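Local structure of tryptophan synthase alpha-subunit (Pyrococcus furiosus, 1GEQ) at residues 11-16 and 35-40; 84-89 and 111-116. The protein catalyses the aldol cleavage of indoleglycerol phosphate to indole and glyceraldehyde 3-phosphate, the alpha-subunit half-reaction of the last step of tryptophan biosynthesis. All coordinates share one frame; numbering follows the deposited sequence.

Contact 1: 11-16 and 35-40; sequences LTAGDP and IELGIP
The first beta-alpha-beta unit of the TIM barrel closes where Leu-11 and Thr-12 pair in parallel with Leu-37 and Gly-38, strands 6-12 and 35-38 being joined through helix 18-28. Three backbone bonds hold the pair. Leu-11 gives its N-H to Glu-36 O at 3.0 Å and takes the N-H of Gly-38 on its own O in a nearly straight bond, 2.8 Å from Gly-38 N to Leu-11 O. The third, from Ala-13 N to Gly-38 O at 2.7 Å, carries the pairing past the end of strand 6-12 into the type II turn from Thr-12 to Asp-15.

Side chains fill in round this frame. Leu-37 swings its CG anti to the backbone N (chi1 -176°), which brings CD1 to the neighbouring segment, 4.0 Å from Ala-13 CB and also near Leu-11 O. The Pro-40 ring takes the other end: its CG sits 3.1 Å from Ala-13 O, and its CD reaches the Ala-13 methyl. Thr-12 turns its methyl to the same ring, CG2 lying 3.8 Å from Pro-40 CG as the two side chains pass one another head to tail. The threonine hydroxyl is engaged away from Pro-40, with Tyr-10 OH and Ser-54 OG. Gly-38, the bridge partner of Thr-12, has no side chain, and the Thr-12 and Gly-38 CA atoms lie 4.5 Å apart.

Glu-36, a proton acceptor of the active site, takes part here through its main chain. The chemistry therefore divides by residue part: Glu-36 O is spent on the neighbouring strand, which fixes the backbone that carries the catalytic carboxylate, while no polar side-chain group joins the two segments; their side chains touch through carbon, on each other and on carbonyl oxygens.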
ATOM      1  N   LEU A  11       3.573  -5.190  -1.545  1.00 17.13           N
ATOM      2  CA  LEU A  11       3.752  -6.472  -2.228  1.00 20.11           C
ATOM      3  C   LEU A  11       2.401  -6.890  -2.775  1.00 18.19           C
ATOM      4  O   LEU A  11       1.372  -6.608  -2.164  1.00 19.91           O
ATOM      5  CB  LEU A  11       4.237  -7.564  -1.258  1.00 23.54           C
ATOM      6  CG  LEU A  11       5.628  -7.473  -0.634  1.00 28.49           C
ATOM      7  CD1 LEU A  11       5.827  -8.636   0.323  1.00 29.41           C
ATOM      8  CD2 LEU A  11       6.685  -7.502  -1.719  1.00 29.25           C
ATOM      9  N   THR A  12       2.393  -7.560  -3.922  1.00 20.15           N
ATOM     10  CA  THR A  12       1.134  -8.024  -4.482  1.00 19.02           C
ATOM     11  C   THR A  12       0.852  -9.430  -3.939  1.00 20.26           C
ATOM     12  O   THR A  12       1.727 -10.302  -3.976  1.00 18.70           O
ATOM     13  CB  THR A  12       1.193  -8.061  -6.022  1.00 20.15           C
ATOM     14  OG1 THR A  12       1.398  -6.728  -6.517  1.00 21.79           O
ATOM     15  CG2 THR A  12      -0.105  -8.621  -6.599  1.00 22.06           C
ATOM     16  N   ALA A  13      -0.352  -9.643  -3.411  1.00 21.59           N
ATOM     17  CA  ALA A  13      -0.711 -10.953  -2.866  1.00 23.62           C
ATOM     18  C   ALA A  13      -0.738 -12.004  -3.980  1.00 26.07           C
ATOM     19  O   ALA A  13      -1.295 -11.773  -5.055  1.00 24.04           O
ATOM     20  CB  ALA A  13      -2.078 -10.884  -2.179  1.00 25.41           C
ATOM     21  N   GLY A  14      -0.114 -13.150  -3.718  1.00 27.68           N
ATOM     22  CA  GLY A  14      -0.099 -14.231  -4.694  1.00 29.33           C
ATOM     23  C   GLY A  14       0.947 -14.131  -5.786  1.00 29.98           C
ATOM     24  O   GLY A  14       0.878 -14.856  -6.780  1.00 32.42           O
ATOM     25  N   ASP A  15       1.924 -13.247  -5.611  1.00 29.35           N
ATOM     26  CA  ASP A  15       2.987 -13.069  -6.604  1.00 28.34           C
ATOM     27  C   ASP A  15       4.328 -13.546  -6.041  1.00 28.89           C
ATOM     28  O   ASP A  15       4.937 -12.853  -5.226  1.00 29.18           O
ATOM     29  CB  ASP A  15       3.090 -11.586  -6.991  1.00 28.13           C
ATOM     30  CG  ASP A  15       4.197 -11.311  -7.997  1.00 27.77           C
ATOM     31  OD1 ASP A  15       4.572 -10.130  -8.144  1.00 31.02           O
ATOM     32  OD2 ASP A  15       4.686 -12.258  -8.645  1.00 25.20           O
ATOM     33  N   PRO A  16       4.823 -14.718  -6.484  1.00 30.37           N
ATOM     34  CA  PRO A  16       4.294 -15.687  -7.457  1.00 30.55           C
ATOM     35  C   PRO A  16       3.206 -16.625  -6.929  1.00 32.33           C
ATOM     36  O   PRO A  16       2.483 -17.248  -7.711  1.00 34.43           O
ATOM     37  CB  PRO A  16       5.543 -16.455  -7.872  1.00 29.57           C
ATOM     38  CG  PRO A  16       6.272 -16.561  -6.574  1.00 30.34           C
ATOM     39  CD  PRO A  16       6.174 -15.130  -6.047  1.00 29.53           C
ATOM     40  N   ILE A  35       2.882  -2.351   6.356  1.00 19.25           N
ATOM     41  CA  ILE A  35       2.912  -3.129   5.122  1.00 22.35           C
ATOM     42  C   ILE A  35       1.651  -2.936   4.271  1.00 20.04           C
ATOM     43  O   ILE A  35       0.538  -2.949   4.791  1.00 24.09           O
ATOM     44  CB  ILE A  35       3.056  -4.634   5.451  1.00 24.97           C
ATOM     45  CG1 ILE A  35       4.433  -4.891   6.066  1.00 26.51           C
ATOM     46  CG2 ILE A  35       2.851  -5.476   4.200  1.00 25.46           C
ATOM     47  CD1 ILE A  35       4.600  -6.286   6.645  1.00 29.86           C
ATOM     48  N   GLU A  36       1.840  -2.739   2.970  1.00 19.42           N
ATOM     49  CA  GLU A  36       0.715  -2.593   2.043  1.00 19.77           C
ATOM     50  C   GLU A  36       0.652  -3.893   1.248  1.00 19.22           C
ATOM     51  O   GLU A  36       1.620  -4.265   0.587  1.00 20.24           O
ATOM     52  CB  GLU A  36       0.928  -1.418   1.074  1.00 20.42           C
ATOM     53  CG  GLU A  36       0.591  -0.039   1.651  1.00 24.99           C
ATOM     54  CD  GLU A  36       0.694   1.067   0.614  1.00 29.12           C
ATOM     55  OE1 GLU A  36       0.401   2.236   0.947  1.00 28.04           O
ATOM     56  OE2 GLU A  36       1.065   0.768  -0.542  1.00 27.24           O
ATOM     57  N   LEU A  37      -0.476  -4.585   1.330  1.00 19.91           N
ATOM     58  CA  LEU A  37      -0.655  -5.846   0.616  1.00 21.03           C
ATOM     59  C   LEU A  37      -1.686  -5.618  -0.477  1.00 20.39           C
ATOM     60  O   LEU A  37      -2.852  -5.323  -0.191  1.00 19.95           O
ATOM     61  CB  LEU A  37      -1.148  -6.935   1.574  1.00 21.72           C
ATOM     62  CG  LEU A  37      -1.296  -8.355   1.008  1.00 26.50           C
ATOM     63  CD1 LEU A  37       0.058  -8.875   0.556  1.00 26.83           C
ATOM     64  CD2 LEU A  37      -1.889  -9.278   2.073  1.00 27.29           C
ATOM     65  N   GLY A  38      -1.259  -5.764  -1.727  1.00 21.57           N
ATOM     66  CA  GLY A  38      -2.166  -5.531  -2.837  1.00 20.35           C
ATOM     67  C   GLY A  38      -2.920  -6.746  -3.342  1.00 22.89           C
ATOM     68  O   GLY A  38      -2.351  -7.826  -3.520  1.00 23.70           O
ATOM     69  N   ILE A  39      -4.214  -6.554  -3.555  1.00 20.40           N
ATOM     70  CA  ILE A  39      -5.085  -7.602  -4.063  1.00 23.28           C
ATOM     71  C   ILE A  39      -5.112  -7.485  -5.588  1.00 23.38           C
ATOM     72  O   ILE A  39      -5.527  -6.454  -6.131  1.00 19.09           O
ATOM     73  CB  ILE A  39      -6.519  -7.438  -3.529  1.00 24.89           C
ATOM     74  CG1 ILE A  39      -6.526  -7.660  -2.013  1.00 25.43           C
ATOM     75  CG2 ILE A  39      -7.459  -8.421  -4.231  1.00 29.06           C
ATOM     76  CD1 ILE A  39      -7.889  -7.481  -1.388  1.00 28.38           C
ATOM     77  N   PRO A  40      -4.676  -8.544  -6.285  1.00 24.93           N
ATOM     78  CA  PRO A  40      -4.628  -8.621  -7.751  1.00 26.28           C
ATOM     79  C   PRO A  40      -5.958  -8.287  -8.405  1.00 26.42           C
ATOM     80  O   PRO A  40      -7.017  -8.689  -7.928  1.00 27.70           O
ATOM     81  CB  PRO A  40      -4.219 -10.072  -8.010  1.00 26.67           C
ATOM     82  CG  PRO A  40      -3.426 -10.432  -6.799  1.00 26.77           C
ATOM     83  CD  PRO A  40      -4.208  -9.803  -5.679  1.00 23.77           C
TER

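Contact 2: 84-89 and 111-116; sequences VLMTYY and GILVVD
The Tyr-88 ring has Val-115 over one face, with CB 4.2 Å from the ring centroid and only 3° off the normal, a CH-pi contact; at the edge, near the ring plane, lies Asp-116 OD2. Its carboxylate is turned 67° against the ring. Phe-41 also meets this ring, and the Tyr-88 hydroxyl is hydrogen-bonded to Asp-47 OD1 and Ala-46 N. The second ring, Tyr-89, touches Val-114 obliquely, CD1 to CG1 3.9 Å.

Asp-116 also grips the backbone. A chi1 of 59° tucks its carboxyl back over its own main chain, and from there OD1 accepts the N-H of Tyr-89 on its syn lone pair, 2.6 Å from Tyr-89 N. Without the carboxylate, as with an alanine here, the Tyr-89 N-H is likely to lose its acceptor and the Tyr-88 edge its neighbour, leaving the link from strand 83-87 to helix 89-95 less firmly held.

The strands that lead up to these groups pair in parallel. Leu-85 N binds Gly-111 O, Leu-113 N binds Leu-85 O, Thr-87 N binds Leu-113 O and Val-115 N binds Thr-87 O, each at 2.9 Å. On the face shared with Leu-113, Met-86 runs out extended beside the leucine, its CG 4.0 Å from Leu-113 CD2, and carries its CE to 3.7 Å from Val-115 CG2. On the other face Ile-112 lays CG1 against Leu-85 O, 3.6 Å away, and the side chains of Leu-85 and Ile-112 both touch Phe-100 of helix 97-107.

Neighbouring parallel strands with one face turned to the barrel interior and the other to the surrounding helices are the pattern of a TIM barrel, here strands 83-87 and 111-114, whose C-terminal ends lead into the active site.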
ATOM      1  N   VAL A  84      -2.112  -2.800   5.676  1.00 22.71           N
ATOM      2  CA  VAL A  84      -3.099  -2.045   4.923  1.00 21.81           C
ATOM      3  C   VAL A  84      -3.373  -2.847   3.654  1.00 22.56           C
ATOM      4  O   VAL A  84      -2.461  -3.138   2.883  1.00 22.87           O
ATOM      5  CB  VAL A  84      -2.580  -0.642   4.510  1.00 22.34           C
ATOM      6  CG1 VAL A  84      -3.606   0.034   3.617  1.00 23.64           C
ATOM      7  CG2 VAL A  84      -2.310   0.211   5.740  1.00 24.02           C
ATOM      8  N   LEU A  85      -4.627  -3.217   3.454  1.00 23.28           N
ATOM      9  CA  LEU A  85      -5.005  -3.967   2.272  1.00 23.56           C
ATOM     10  C   LEU A  85      -5.299  -2.956   1.164  1.00 23.59           C
ATOM     11  O   LEU A  85      -6.064  -2.008   1.368  1.00 23.04           O
ATOM     12  CB  LEU A  85      -6.250  -4.800   2.578  1.00 27.80           C
ATOM     13  CG  LEU A  85      -6.379  -6.169   1.902  1.00 30.42           C
ATOM     14  CD1 LEU A  85      -5.175  -7.029   2.253  1.00 28.09           C
ATOM     15  CD2 LEU A  85      -7.665  -6.835   2.365  1.00 27.21           C
ATOM     16  N   MET A  86      -4.671  -3.141   0.005  1.00 23.13           N
ATOM     17  CA  MET A  86      -4.879  -2.244  -1.131  1.00 26.15           C
ATOM     18  C   MET A  86      -5.659  -3.007  -2.202  1.00 26.59           C
ATOM     19  O   MET A  86      -5.287  -4.123  -2.585  1.00 25.39           O
ATOM     20  CB  MET A  86      -3.532  -1.766  -1.680  1.00 29.86           C
ATOM     21  CG  MET A  86      -3.642  -0.671  -2.725  1.00 41.25           C
ATOM     22  SD  MET A  86      -2.021  -0.080  -3.271  1.00 50.74           S
ATOM     23  CE  MET A  86      -2.436   0.724  -4.841  1.00 50.74           C
ATOM     24  N   THR A  87      -6.734  -2.409  -2.698  1.00 25.16           N
ATOM     25  CA  THR A  87      -7.551  -3.102  -3.683  1.00 25.75           C
ATOM     26  C   THR A  87      -8.343  -2.175  -4.585  1.00 25.52           C
ATOM     27  O   THR A  87      -8.566  -1.010  -4.260  1.00 22.51           O
ATOM     28  CB  THR A  87      -8.572  -4.024  -2.973  1.00 25.85           C
ATOM     29  OG1 THR A  87      -9.307  -4.791  -3.939  1.00 25.52           O
ATOM     30  CG2 THR A  87      -9.551  -3.184  -2.170  1.00 24.24           C
ATOM     31  N   TYR A  88      -8.764  -2.710  -5.724  1.00 25.60           N
ATOM     32  CA  TYR A  88      -9.607  -1.964  -6.640  1.00 25.16           C
ATOM     33  C   TYR A  88     -11.023  -2.238  -6.126  1.00 25.88           C
ATOM     34  O   TYR A  88     -11.225  -3.179  -5.355  1.00 24.03           O
ATOM     35  CB  TYR A  88      -9.413  -2.458  -8.076  1.00 23.57           C
ATOM     36  CG  TYR A  88      -8.200  -1.835  -8.721  1.00 24.77           C
ATOM     37  CD1 TYR A  88      -6.909  -2.206  -8.338  1.00 22.59           C
ATOM     38  CD2 TYR A  88      -8.340  -0.829  -9.675  1.00 25.41           C
ATOM     39  CE1 TYR A  88      -5.793  -1.592  -8.888  1.00 24.94           C
ATOM     40  CE2 TYR A  88      -7.223  -0.205 -10.233  1.00 25.27           C
ATOM     41  CZ  TYR A  88      -5.957  -0.589  -9.835  1.00 25.23           C
ATOM     42  OH  TYR A  88      -4.859   0.026 -10.396  1.00 25.16           O
ATOM     43  N   TYR A  89     -11.994  -1.428  -6.542  1.00 28.53           N
ATOM     44  CA  TYR A  89     -13.372  -1.564  -6.059  1.00 33.26           C
ATOM     45  C   TYR A  89     -14.175  -2.792  -6.500  1.00 33.84           C
ATOM     46  O   TYR A  89     -14.983  -3.308  -5.723  1.00 34.47           O
ATOM     47  CB  TYR A  89     -14.169  -0.298  -6.401  1.00 36.08           C
ATOM     48  CG  TYR A  89     -15.462  -0.146  -5.617  1.00 38.55           C
ATOM     49  CD1 TYR A  89     -15.458  -0.210  -4.227  1.00 40.10           C
ATOM     50  CD2 TYR A  89     -16.674   0.096  -6.260  1.00 40.97           C
ATOM     51  CE1 TYR A  89     -16.626  -0.028  -3.489  1.00 42.85           C
ATOM     52  CE2 TYR A  89     -17.854   0.280  -5.532  1.00 42.78           C
ATOM     53  CZ  TYR A  89     -17.818   0.216  -4.146  1.00 43.46           C
ATOM     54  OH  TYR A  89     -18.972   0.393  -3.417  1.00 48.80           O
ATOM     55  N   GLY A 111      -5.982  -1.378   8.050  1.00 26.16           N
ATOM     56  CA  GLY A 111      -6.515  -0.319   7.217  1.00 26.23           C
ATOM     57  C   GLY A 111      -6.793  -0.783   5.808  1.00 25.31           C
ATOM     58  O   GLY A 111      -6.342  -1.854   5.396  1.00 22.50           O
ATOM     59  N   ILE A 112      -7.547   0.024   5.066  1.00 25.24           N
ATOM     60  CA  ILE A 112      -7.872  -0.325   3.693  1.00 25.40           C
ATOM     61  C   ILE A 112      -7.782   0.869   2.751  1.00 25.46           C
ATOM     62  O   ILE A 112      -8.132   2.003   3.099  1.00 19.10           O
ATOM     63  CB  ILE A 112      -9.278  -0.939   3.579  1.00 28.09           C
ATOM     64  CG1 ILE A 112      -9.519  -1.407   2.140  1.00 29.63           C
ATOM     65  CG2 ILE A 112     -10.329   0.081   3.992  1.00 29.29           C
ATOM     66  CD1 ILE A 112     -10.555  -2.503   2.016  1.00 32.29           C
ATOM     67  N   LEU A 113      -7.297   0.588   1.549  1.00 24.60           N
ATOM     68  CA  LEU A 113      -7.147   1.591   0.515  1.00 26.11           C
ATOM     69  C   LEU A 113      -7.844   1.083  -0.740  1.00 26.92           C
ATOM     70  O   LEU A 113      -7.459   0.054  -1.301  1.00 25.33           O
ATOM     71  CB  LEU A 113      -5.664   1.836   0.224  1.00 25.01           C
ATOM     72  CG  LEU A 113      -5.309   2.664  -1.021  1.00 29.06           C
ATOM     73  CD1 LEU A 113      -6.048   3.996  -1.032  1.00 28.88           C
ATOM     74  CD2 LEU A 113      -3.809   2.902  -1.038  1.00 27.25           C
ATOM     75  N   VAL A 114      -8.888   1.791  -1.153  1.00 27.13           N
ATOM     76  CA  VAL A 114      -9.624   1.425  -2.352  1.00 29.85           C
ATOM     77  C   VAL A 114      -9.180   2.415  -3.423  1.00 31.51           C
ATOM     78  O   VAL A 114      -9.570   3.582  -3.413  1.00 33.26           O
ATOM     79  CB  VAL A 114     -11.146   1.518  -2.131  1.00 29.92           C
ATOM     80  CG1 VAL A 114     -11.888   0.992  -3.363  1.00 30.64           C
ATOM     81  CG2 VAL A 114     -11.533   0.706  -0.909  1.00 28.07           C
ATOM     82  N   VAL A 115      -8.346   1.924  -4.328  1.00 31.87           N
ATOM     83  CA  VAL A 115      -7.769   2.700  -5.415  1.00 32.97           C
ATOM     84  C   VAL A 115      -8.740   3.512  -6.259  1.00 34.54           C
ATOM     85  O   VAL A 115      -8.536   4.706  -6.476  1.00 34.23           O
ATOM     86  CB  VAL A 115      -6.976   1.775  -6.361  1.00 32.45           C
ATOM     87  CG1 VAL A 115      -6.230   2.599  -7.387  1.00 33.67           C
ATOM     88  CG2 VAL A 115      -6.016   0.920  -5.560  1.00 36.44           C
ATOM     89  N   ASP A 116      -9.794   2.859  -6.735  1.00 36.37           N
ATOM     90  CA  ASP A 116     -10.775   3.517  -7.590  1.00 37.85           C
ATOM     91  C   ASP A 116     -12.180   3.620  -6.995  1.00 40.19           C
ATOM     92  O   ASP A 116     -13.169   3.346  -7.679  1.00 41.80           O
ATOM     93  CB  ASP A 116     -10.837   2.778  -8.923  1.00 34.96           C
ATOM     94  CG  ASP A 116     -11.215   1.315  -8.757  1.00 33.74           C
ATOM     95  OD1 ASP A 116     -11.057   0.783  -7.640  1.00 33.91           O
ATOM     96  OD2 ASP A 116     -11.658   0.695  -9.740  1.00 32.44           O
TER

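Overall arrangement
Contacts 1 and 2 are consecutive parts of one closed eight-stranded parallel barrel, their centres 11 Å apart. Strands 35-38 and 83-87 are neighbours, so the second segment of contact 1 abuts the first of contact 2: Ile-35 O lies 2.8 Å from Val-84 N and Ile-39 N 2.8 Å from Met-86 O, both probable hydrogen bonds. Ile-39 CD1 packs on Leu-85 CD2, at 3.8 Å. Both contacts reach the catalytic site. Contact 1 contains Glu-36, and contact 2 brings, between nearest atoms, the Met-86 side chain to about 4 Å from that of Glu-36 and the Tyr-88 side chain to about 3 Å from that of Asp-47, the other proton acceptor.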